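Local coordinates for glycosyl hydrolase family 61, 2 protein (Heterobasidion irregulare TC 32-1, PDB 5NNS), which oxidatively cleaves glycosidic bonds in crystalline and amorphous polysaccharides at the C1 position, using a copper ion, a reducing agent and O2 or H2O2, at residues L5-A10 and V71-N76; T160-Q165 and N203-S208; V18-P23 and W33-P38. All blocks are in the same frame, centred on the assembly; numbering follows the deposited sequence.

Contact 1 (L5-A10 and V71-N76); sequences LAYSLA and VTAYWN. With NAG (2-acetamido-2-deoxy-beta-D-glucopyranose), chain D; GOL (glycerol), chain I.
With CG beside its backbone N and anti to the carbonyl carbon (chi1 -62°), Tyr74 lays its ring along the neighbouring strand 5-9 and turns the ring edge to it. Tyr7 C and Ser8 CB lie near the ring plane at that edge, and Ser8 CB is 3.5 Å from Tyr74 OH. One face of the ring is covered near its rim by CG2 of Thr72, two residues back on the same strand. The N-acetylglucosamine touches Tyr74 too, with its O5 3.7 Å from CD1.

Beneath these side chains runs an antiparallel ladder. Ser8 and Thr72 form a hydrogen-bonded pair, with Thr72 N 2.7 Å from Ser8 O and Ser8 N returning a bond to Thr72 O. Tyr74 N donates to Ala6 O at 2.9 Å, whereas Tyr74 O takes its bond from Leu5 N, also at 2.9 Å. Leu5 and Ala6 thus both face Tyr74, a classic beta bulge. A glycerol, probably from the crystallisation liquor, spans the rim of the Ser8-Thr72 pair through hydrogen bonds to both hydroxyls.

On the other side of the sheet, Leu9 CD2 presses on Val71 CG1 at 3.4 Å, a tight fit, and the Tyr7 ring lies by Ala73 CB. Strands 4-9 and 70-75 are the central pair of a four-stranded antiparallel sheet, flanked by strands 12-15 and 135-139, and Val71 and Ala73 pack on strand 147-157 of the mixed sheet.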
loop_
_atom_site.group_PDB
_atom_site.type_symbol
_atom_site.label_atom_id
_atom_site.label_comp_id
_atom_site.label_asym_id
_atom_site.label_seq_id
_atom_site.Cartn_x
_atom_site.Cartn_y
_atom_site.Cartn_z
ATOM N N LEU A 5 7.711 2.702 -8.022
ATOM C CA LEU A 5 9.051 2.577 -8.593
ATOM C C LEU A 5 10.156 3.087 -7.669
ATOM O O LEU A 5 11.288 2.617 -7.753
ATOM C CB LEU A 5 9.126 3.339 -9.911
ATOM C CG LEU A 5 8.107 2.975 -10.989
ATOM C CD1 LEU A 5 8.355 3.861 -12.195
ATOM C CD2 LEU A 5 8.179 1.500 -11.359
ATOM N N ALA A 6 9.836 4.049 -6.807
ATOM C CA ALA A 6 10.824 4.656 -5.920
ATOM C C ALA A 6 10.153 5.327 -4.726
ATOM O O ALA A 6 8.929 5.482 -4.694
ATOM C CB ALA A 6 11.661 5.669 -6.688
ATOM N N TYR A 7 10.972 5.721 -3.751
ATOM C CA TYR A 7 10.500 6.428 -2.562
ATOM C C TYR A 7 11.358 7.652 -2.259
ATOM O O TYR A 7 12.524 7.724 -2.663
ATOM C CB TYR A 7 10.528 5.509 -1.336
ATOM C CG TYR A 7 9.705 4.251 -1.465
ATOM C CD1 TYR A 7 10.246 3.103 -2.037
ATOM C CD2 TYR A 7 8.390 4.199 -1.003
ATOM C CE1 TYR A 7 9.497 1.939 -2.160
ATOM C CE2 TYR A 7 7.636 3.039 -1.117
ATOM C CZ TYR A 7 8.193 1.916 -1.700
ATOM O OH TYR A 7 7.467 0.764 -1.823
ATOM N N SER A 8 10.747 8.614 -1.567
ATOM C CA SER A 8 11.465 9.642 -0.816
ATOM C C SER A 8 10.940 9.549 0.609
ATOM O O SER A 8 9.759 9.799 0.852
ATOM C CB SER A 8 11.240 11.039 -1.400
ATOM O OG SER A 8 11.906 12.037 -0.638
ATOM N N LEU A 9 11.816 9.153 1.532
ATOM C CA LEU A 9 11.456 8.890 2.921
ATOM C C LEU A 9 12.316 9.775 3.825
ATOM O O LEU A 9 13.540 9.605 3.892
ATOM C CB LEU A 9 11.662 7.406 3.264
ATOM C CG LEU A 9 11.078 6.376 2.288
ATOM C CD1 LEU A 9 11.584 4.983 2.622
ATOM C CD2 LEU A 9 9.554 6.397 2.277
ATOM N N ALA A 10 11.663 10.728 4.496
ATOM C CA ALA A 10 12.325 11.669 5.399
ATOM C C ALA A 10 13.548 12.323 4.737
ATOM O O ALA A 10 14.651 12.321 5.295
ATOM C CB ALA A 10 12.698 10.960 6.691
ATOM N N VAL A 71 6.736 10.307 4.317
ATOM C CA VAL A 71 7.134 9.257 3.382
ATOM C C VAL A 71 6.333 9.417 2.096
ATOM O O VAL A 71 5.106 9.523 2.133
ATOM C CB VAL A 71 6.978 7.825 3.978
ATOM C CG1 VAL A 71 8.038 7.586 5.047
ATOM C CG2 VAL A 71 5.595 7.575 4.570
ATOM N N THR A 72 7.044 9.481 0.970
ATOM C CA THR A 72 6.434 9.630 -0.345
ATOM C C THR A 72 6.752 8.398 -1.180
ATOM O O THR A 72 7.894 7.921 -1.181
ATOM C CB THR A 72 6.941 10.888 -1.076
ATOM O OG1 THR A 72 6.598 12.051 -0.317
ATOM C CG2 THR A 72 6.318 11.010 -2.466
ATOM N N ALA A 73 5.731 7.888 -1.871
ATOM C CA ALA A 73 5.885 6.805 -2.839
ATOM C C ALA A 73 5.649 7.385 -4.220
ATOM O O ALA A 73 4.714 8.169 -4.411
ATOM C CB ALA A 73 4.896 5.685 -2.550
ATOM N N TYR A 74 6.504 7.016 -5.174
ATOM C CA TYR A 74 6.391 7.509 -6.547
ATOM C C TYR A 74 6.015 6.367 -7.481
ATOM O O TYR A 74 6.613 5.288 -7.415
ATOM C CB TYR A 74 7.702 8.142 -7.008
ATOM C CG TYR A 74 8.133 9.347 -6.208
ATOM C CD1 TYR A 74 7.701 10.636 -6.540
ATOM C CD2 TYR A 74 9.000 9.206 -5.131
ATOM C CE1 TYR A 74 8.115 11.750 -5.810
ATOM C CE2 TYR A 74 9.417 10.305 -4.395
ATOM C CZ TYR A 74 8.977 11.573 -4.731
ATOM O OH TYR A 74 9.412 12.644 -3.981
ATOM N N TRP A 75 5.029 6.616 -8.344
ATOM C CA TRP A 75 4.587 5.642 -9.342
ATOM C C TRP A 75 5.131 5.980 -10.729
ATOM O O TRP A 75 5.698 7.058 -10.955
ATOM C CB TRP A 75 3.054 5.583 -9.404
ATOM C CG TRP A 75 2.417 4.711 -8.368
ATOM C CD1 TRP A 75 1.890 3.462 -8.557
ATOM C CD2 TRP A 75 2.213 5.028 -6.987
ATOM N NE1 TRP A 75 1.380 2.980 -7.377
ATOM C CE2 TRP A 75 1.566 3.919 -6.396
ATOM C CE3 TRP A 75 2.518 6.139 -6.192
ATOM C CZ2 TRP A 75 1.217 3.889 -5.040
ATOM C CZ3 TRP A 75 2.172 6.107 -4.835
ATOM C CH2 TRP A 75 1.525 4.990 -4.281
ATOM N N ASN A 76 4.946 5.037 -11.649
ATOM C CA ASN A 76 4.981 5.315 -13.085
ATOM C C ASN A 76 3.883 6.325 -13.449
ATOM O O ASN A 76 3.074 6.716 -12.599
ATOM C CB ASN A 76 4.783 4.022 -13.888
ATOM C CG ASN A 76 3.492 3.294 -13.530
ATOM O OD1 ASN A 76 3.246 2.989 -12.360
ATOM N ND2 ASN A 76 2.673 2.999 -14.532
HETATM C C1 NAG D . 8.160 13.891 -9.878
HETATM C C2 NAG D . 9.175 14.702 -9.081
HETATM C C3 NAG D . 10.601 14.314 -9.440
HETATM C C4 NAG D . 10.818 12.800 -9.359
HETATM C C5 NAG D . 9.708 12.052 -10.093
HETATM C C6 NAG D . 9.811 10.549 -9.858
HETATM C C7 NAG D . 8.406 16.968 -8.428
HETATM C C8 NAG D . 8.309 18.399 -8.867
HETATM N N2 NAG D . 8.983 16.132 -9.308
HETATM O O3 NAG D . 11.469 14.989 -8.522
HETATM O O4 NAG D . 12.082 12.450 -9.937
HETATM O O5 NAG D . 8.421 12.508 -9.649
HETATM O O6 NAG D . 8.808 9.877 -10.627
HETATM O O7 NAG D . 7.982 16.626 -7.334
HETATM C C1 GOL I . 10.636 14.230 1.351
HETATM O O1 GOL I . 10.870 12.915 1.871
HETATM C C2 GOL I . 9.271 14.275 0.668
HETATM O O2 GOL I . 9.060 15.561 0.062
HETATM C C3 GOL I . 8.162 14.022 1.682
HETATM O O3 GOL I . 7.940 12.623 1.876
#

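Contact 2 (T160-Q165 and N203-S208); sequences TSNQPQ and NIDIYS
Ser161 OG donates a 2.7 Å hydrogen bond to Asp205 OD1, reaching the oxygen from well above the carboxylate plane. The same hydroxyl lies at the edge of the Tyr207 ring, 3.3 Å from CD2 and in the ring plane. Next along the chain, Asn162 N donates to Ile204 O at 2.8 Å. Its side chain then reaches across to Asn203: ND2 gives a 3.1 Å bond to OD1, which leaves close to the amide plane of Asn162 but arrives above that of Asn203, the two amides being turned 74° against each other.

What positions these groups is a type II beta turn from Thr160 to Gln163, which projects Ser161 and Asn162 at its corner. Across from it, with CG anti to its backbone N (chi1 173°), Asp205 extends its carboxylate between Ser161 OG, which OD1 meets, and Ser208 OG, which gives OD2 a 2.7 Å bond. Farther out, Tyr207 OH is hydrogen-bonded to His159 O, while Ile206 CG1 sits over the centre of one face of the Tyr207 ring.

Asp205 and Tyr207 both bind the glucan chain. With a hydroxyl on each of its oxygens, the carboxylate is held in a set orientation, within a surface network cross-linked by hydrogen bonds.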
loop_
_atom_site.group_PDB
_atom_site.type_symbol
_atom_site.label_atom_id
_atom_site.label_comp_id
_atom_site.label_asym_id
_atom_site.label_seq_id
_atom_site.Cartn_x
_atom_site.Cartn_y
_atom_site.Cartn_z
ATOM N N THR A 160 -13.021 -1.573 -13.930
ATOM C CA THR A 160 -13.603 -2.747 -14.606
ATOM C C THR A 160 -14.673 -3.374 -13.727
ATOM O O THR A 160 -14.386 -3.783 -12.604
ATOM C CB THR A 160 -12.534 -3.806 -14.920
ATOM O OG1 THR A 160 -11.527 -3.210 -15.731
ATOM C CG2 THR A 160 -13.121 -4.999 -15.670
ATOM N N SER A 161 -15.893 -3.453 -14.258
ATOM C CA SER A 161 -17.066 -3.983 -13.547
ATOM C C SER A 161 -16.820 -5.316 -12.862
ATOM O O SER A 161 -16.547 -6.307 -13.524
ATOM C CB SER A 161 -18.229 -4.165 -14.521
ATOM O OG SER A 161 -18.578 -2.923 -15.089
ATOM N N ASN A 162 -16.892 -5.316 -11.533
ATOM C CA ASN A 162 -16.801 -6.532 -10.702
ATOM C C ASN A 162 -15.452 -7.276 -10.708
ATOM O O ASN A 162 -15.380 -8.407 -10.239
ATOM C CB ASN A 162 -17.956 -7.494 -11.018
ATOM C CG ASN A 162 -19.311 -6.819 -10.940
ATOM O OD1 ASN A 162 -19.912 -6.497 -11.967
ATOM N ND2 ASN A 162 -19.789 -6.578 -9.719
ATOM N N GLN A 163 -14.414 -6.654 -11.273
ATOM C CA GLN A 163 -13.050 -7.161 -11.215
ATOM C C GLN A 163 -12.220 -6.100 -10.498
ATOM O O GLN A 163 -11.885 -5.066 -11.090
ATOM C CB GLN A 163 -12.477 -7.432 -12.609
ATOM C CG GLN A 163 -11.134 -8.165 -12.575
ATOM C CD GLN A 163 -10.479 -8.285 -13.937
ATOM O OE1 GLN A 163 -9.305 -7.960 -14.098
ATOM N NE2 GLN A 163 -11.234 -8.753 -14.925
ATOM N N PRO A 164 -11.914 -6.331 -9.211
ATOM C CA PRO A 164 -11.018 -5.410 -8.509
ATOM C C PRO A 164 -9.587 -5.620 -8.953
ATOM O O PRO A 164 -9.214 -6.738 -9.284
ATOM C CB PRO A 164 -11.182 -5.803 -7.039
ATOM C CG PRO A 164 -11.592 -7.237 -7.082
ATOM C CD PRO A 164 -12.438 -7.374 -8.302
ATOM N N GLN A 165 -8.815 -4.542 -8.988
ATOM C CA GLN A 165 -7.412 -4.603 -9.350
ATOM C C GLN A 165 -6.596 -3.998 -8.214
ATOM O O GLN A 165 -6.546 -2.773 -8.055
ATOM C CB GLN A 165 -7.180 -3.846 -10.642
ATOM C CG GLN A 165 -7.806 -4.521 -11.851
ATOM C CD GLN A 165 -7.578 -3.750 -13.133
ATOM O OE1 GLN A 165 -6.747 -2.840 -13.201
ATOM N NE2 GLN A 165 -8.326 -4.108 -14.163
ATOM N N ASN A 203 -16.143 -5.763 -4.767
ATOM C CA ASN A 203 -16.937 -6.356 -5.834
ATOM C C ASN A 203 -17.996 -5.339 -6.217
ATOM O O ASN A 203 -19.112 -5.352 -5.711
ATOM C CB ASN A 203 -17.562 -7.673 -5.355
ATOM C CG ASN A 203 -18.320 -8.408 -6.448
ATOM O OD1 ASN A 203 -18.134 -8.157 -7.645
ATOM N ND2 ASN A 203 -19.163 -9.347 -6.038
ATOM N N ILE A 204 -17.623 -4.451 -7.127
ATOM C CA ILE A 204 -18.422 -3.274 -7.446
ATOM C C ILE A 204 -18.474 -3.075 -8.949
ATOM O O ILE A 204 -17.491 -3.295 -9.653
ATOM C CB ILE A 204 -17.861 -2.012 -6.734
ATOM C CG1 ILE A 204 -18.794 -0.806 -6.920
ATOM C CG2 ILE A 204 -16.449 -1.674 -7.201
ATOM C CD1 ILE A 204 -18.562 0.288 -5.902
ATOM N N ASP A 205 -19.647 -2.692 -9.431
ATOM C CA ASP A 205 -19.839 -2.277 -10.806
ATOM C C ASP A 205 -20.266 -0.828 -10.701
ATOM O O ASP A 205 -21.430 -0.543 -10.434
ATOM C CB ASP A 205 -20.921 -3.140 -11.471
ATOM C CG ASP A 205 -21.302 -2.662 -12.877
ATOM O OD1 ASP A 205 -20.537 -1.906 -13.520
ATOM O OD2 ASP A 205 -22.383 -3.072 -13.342
ATOM N N ILE A 206 -19.312 0.081 -10.891
ATOM C CA ILE A 206 -19.579 1.527 -10.781
ATOM C C ILE A 206 -20.591 2.030 -11.825
ATOM O O ILE A 206 -21.335 2.977 -11.561
ATOM C CB ILE A 206 -18.280 2.387 -10.825
ATOM C CG1 ILE A 206 -17.568 2.297 -12.188
ATOM C CG2 ILE A 206 -17.335 1.987 -9.693
ATOM C CD1 ILE A 206 -16.361 3.205 -12.298
ATOM N N TYR A 207 -20.638 1.362 -12.980
ATOM C CA TYR A 207 -21.488 1.775 -14.114
ATOM C C TYR A 207 -22.990 1.505 -13.932
ATOM O O TYR A 207 -23.801 2.125 -14.609
ATOM C CB TYR A 207 -20.967 1.151 -15.415
ATOM C CG TYR A 207 -19.488 1.398 -15.566
ATOM C CD1 TYR A 207 -18.994 2.701 -15.693
ATOM C CD2 TYR A 207 -18.568 0.346 -15.516
ATOM C CE1 TYR A 207 -17.627 2.947 -15.790
ATOM C CE2 TYR A 207 -17.204 0.585 -15.617
ATOM C CZ TYR A 207 -16.743 1.890 -15.753
ATOM O OH TYR A 207 -15.411 2.173 -15.851
ATOM N N SER A 208 -23.352 0.598 -13.026
ATOM C CA SER A 208 -24.747 0.433 -12.593
ATOM C C SER A 208 -25.081 1.227 -11.317
ATOM O O SER A 208 -26.115 0.989 -10.711
ATOM C CB SER A 208 -25.041 -1.050 -12.370
ATOM O OG SER A 208 -24.784 -1.789 -13.550
#

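Contact 3 (V18-P23 and W33-P38); sequences VPYNTP and WDTYNP. With AKR (acrylic acid), chain O.
Two parts of the long loop between strands 12-15 and 63-66 meet here on the copper-bearing surface of this AA9 monooxygenase, one carrying the glucan-binding Tyr20 on a type II beta turn from Val18 to Asn21, the other forming an ST turn at Thr35. Tyr20 lies across the 33-38 segment and its phenol oxygen accepts two hydrogen bonds, from consecutive residues there. Tyr36 N donates to Tyr20 OH at 3.0 Å in a nearly straight bond (171°), and Thr35 OG1 donates to the same oxygen at 2.9 Å. Thr35 OG1 in turn accepts from Asn37 N, closing the ST turn; its position anti to the backbone N (chi1 178°) lets it serve both partners.

The ring itself rests on the chain beneath. Thr35 CA makes a CH-pi contact with one face, 4.1 Å from the centroid, and Asp34 O lies over a face toward the rim. The rings of Tyr20 and Tyr36 meet obliquely, with their planes at 55°. Together these contacts would hold the tilt of Tyr20, which is otherwise a surface residue.

Pro19 adds a second apolar patch. Its CG lies over the six-membered ring of Trp33, 3.9 Å from the centroid, and also meets the edge of Tyr36. Trp33 is buried, with NE1 hydrogen-bonded to Gln30. At the turn, Tyr20 N donates to Asp34 O from above the carbonyl plane. Beyond it, Asn21 ND2 donates a nearly straight bond to a carboxylate oxygen of a bound acrylic acid, O, at 2.6 Å.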
loop_
_atom_site.group_PDB
_atom_site.type_symbol
_atom_site.label_atom_id
_atom_site.label_comp_id
_atom_site.label_asym_id
_atom_site.label_seq_id
_atom_site.Cartn_x
_atom_site.Cartn_y
_atom_site.Cartn_z
ATOM N N VAL A 18 12.974 -3.211 -9.736
ATOM C CA VAL A 18 12.678 -3.072 -11.166
ATOM C C VAL A 18 11.972 -4.354 -11.640
ATOM O O VAL A 18 12.613 -5.401 -11.754
ATOM C CB VAL A 18 13.953 -2.821 -12.013
ATOM C CG1 VAL A 18 13.611 -2.721 -13.498
ATOM C CG2 VAL A 18 14.666 -1.555 -11.549
ATOM N N PRO A 19 10.648 -4.283 -11.900
ATOM C CA PRO A 19 9.941 -5.487 -12.366
ATOM C C PRO A 19 10.396 -5.983 -13.741
ATOM O O PRO A 19 10.997 -5.230 -14.510
ATOM C CB PRO A 19 8.467 -5.048 -12.412
ATOM C CG PRO A 19 8.506 -3.564 -12.430
ATOM C CD PRO A 19 9.718 -3.165 -11.658
ATOM N N TYR A 20 10.116 -7.258 -14.012
ATOM C CA TYR A 20 10.493 -7.954 -15.255
ATOM C C TYR A 20 11.983 -8.280 -15.395
ATOM O O TYR A 20 12.335 -9.124 -16.207
ATOM C CB TYR A 20 10.013 -7.215 -16.515
ATOM C CG TYR A 20 8.540 -6.925 -16.543
ATOM C CD1 TYR A 20 7.639 -7.883 -16.979
ATOM C CD2 TYR A 20 8.041 -5.679 -16.141
ATOM C CE1 TYR A 20 6.280 -7.623 -17.013
ATOM C CE2 TYR A 20 6.678 -5.403 -16.175
ATOM C CZ TYR A 20 5.801 -6.379 -16.616
ATOM O OH TYR A 20 4.450 -6.117 -16.644
ATOM N N ASN A 21 12.849 -7.597 -14.652
ATOM C CA ASN A 21 14.240 -7.996 -14.518
ATOM C C ASN A 21 14.376 -8.979 -13.371
ATOM O O ASN A 21 13.567 -8.983 -12.434
ATOM C CB ASN A 21 15.146 -6.787 -14.252
ATOM C CG ASN A 21 15.300 -5.882 -15.464
ATOM O OD1 ASN A 21 14.859 -6.198 -16.576
ATOM N ND2 ASN A 21 15.941 -4.745 -15.251
ATOM N N THR A 22 15.417 -9.805 -13.456
ATOM C CA THR A 22 15.742 -10.780 -12.418
ATOM C C THR A 22 16.060 -10.080 -11.092
ATOM O O THR A 22 16.593 -8.969 -11.103
ATOM C CB THR A 22 16.929 -11.679 -12.840
ATOM O OG1 THR A 22 17.091 -12.734 -11.885
ATOM C CG2 THR A 22 18.247 -10.887 -12.952
ATOM N N PRO A 23 15.708 -10.710 -9.949
ATOM C CA PRO A 23 16.059 -10.083 -8.669
ATOM C C PRO A 23 17.558 -10.128 -8.361
ATOM O O PRO A 23 18.045 -9.278 -7.615
ATOM C CB PRO A 23 15.245 -10.882 -7.638
ATOM C CG PRO A 23 14.930 -12.176 -8.299
ATOM C CD PRO A 23 14.830 -11.884 -9.765
ATOM N N TRP A 33 8.659 -7.253 -6.629
ATOM C CA TRP A 33 7.402 -7.392 -7.358
ATOM C C TRP A 33 7.739 -7.496 -8.839
ATOM O O TRP A 33 8.493 -6.685 -9.361
ATOM C CB TRP A 33 6.450 -6.224 -7.049
ATOM C CG TRP A 33 6.967 -4.834 -7.360
ATOM C CD1 TRP A 33 7.912 -4.130 -6.672
ATOM C CD2 TRP A 33 6.527 -3.978 -8.418
ATOM N NE1 TRP A 33 8.095 -2.896 -7.245
ATOM C CE2 TRP A 33 7.252 -2.774 -8.315
ATOM C CE3 TRP A 33 5.582 -4.112 -9.442
ATOM C CZ2 TRP A 33 7.078 -1.709 -9.211
ATOM C CZ3 TRP A 33 5.395 -3.048 -10.334
ATOM C CH2 TRP A 33 6.142 -1.862 -10.205
ATOM N N ASP A 34 7.177 -8.499 -9.507
ATOM C CA ASP A 34 7.693 -8.964 -10.803
ATOM C C ASP A 34 7.005 -8.461 -12.077
ATOM O O ASP A 34 7.581 -8.596 -13.162
ATOM C CB ASP A 34 7.714 -10.495 -10.813
ATOM C CG ASP A 34 8.605 -11.073 -9.717
ATOM O OD1 ASP A 34 9.708 -10.538 -9.509
ATOM O OD2 ASP A 34 8.201 -12.058 -9.063
ATOM N N THR A 35 5.816 -7.871 -11.951
ATOM C CA THR A 35 5.065 -7.400 -13.111
ATOM C C THR A 35 4.213 -6.197 -12.766
ATOM O O THR A 35 3.943 -5.929 -11.599
ATOM C CB THR A 35 4.136 -8.501 -13.644
ATOM O OG1 THR A 35 3.374 -7.994 -14.746
ATOM C CG2 THR A 35 3.187 -8.978 -12.545
ATOM N N TYR A 36 3.779 -5.489 -13.806
ATOM C CA TYR A 36 2.859 -4.353 -13.675
ATOM C C TYR A 36 1.394 -4.759 -13.437
ATOM O O TYR A 36 0.575 -3.893 -13.164
ATOM C CB TYR A 36 2.910 -3.503 -14.952
ATOM C CG TYR A 36 3.969 -2.424 -14.989
ATOM C CD1 TYR A 36 5.137 -2.504 -14.229
ATOM C CD2 TYR A 36 3.806 -1.318 -15.811
ATOM C CE1 TYR A 36 6.096 -1.501 -14.281
ATOM C CE2 TYR A 36 4.759 -0.319 -15.866
ATOM C CZ TYR A 36 5.900 -0.419 -15.103
ATOM O OH TYR A 36 6.843 0.566 -15.162
ATOM N N ASN A 37 1.069 -6.048 -13.568
ATOM C CA ASN A 37 -0.309 -6.538 -13.533
ATOM C C ASN A 37 -0.935 -6.477 -12.150
ATOM O O ASN A 37 -0.242 -6.661 -11.140
ATOM C CB ASN A 37 -0.384 -8.005 -13.984
ATOM C CG ASN A 37 0.140 -8.224 -15.387
ATOM O OD1 ASN A 37 0.245 -7.294 -16.181
ATOM N ND2 ASN A 37 0.473 -9.465 -15.695
ATOM N N PRO A 38 -2.256 -6.260 -12.099
ATOM C CA PRO A 38 -2.927 -6.277 -10.806
ATOM C C PRO A 38 -3.078 -7.684 -10.232
ATOM O O PRO A 38 -3.066 -8.674 -10.970
ATOM C CB PRO A 38 -4.310 -5.707 -11.116
ATOM C CG PRO A 38 -4.539 -6.037 -12.546
ATOM C CD PRO A 38 -3.189 -5.967 -13.203
HETATM C CA AKR O . 18.006 -4.699 -17.811
HETATM C CB AKR O . 19.201 -5.076 -18.243
HETATM C C AKR O . 17.653 -3.281 -17.542
HETATM O O AKR O . 16.485 -3.017 -17.183
HETATM O OXT AKR O . 18.492 -2.365 -17.671
HETATM O O HOH W 1 10.677 -9.448 -12.270
#

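How the contacts relate
From the N terminus, the chain enters contact 1 at 5-10 and does not complete it until 71-76. Contact 3 is nested within this span: 18-23 meets 33-38 after only nine intervening residues, closing a short surface loop. Contact 2 follows in series, when 203-208 returns to 160-165. Contacts 1 and 3 touch, since Leu5 packs against Trp33 and Tyr36, which sets this loop against the beginning of strand 4-9. Contacts 2 and 3 meet where Gln165 CB lies 3.5 Å from Pro38 CB. Contacts 1 and 2 remain separate, their centres about 28 Å apart. The four-stranded sheet is thus joined through contact 3 to the loops around strand 165-176.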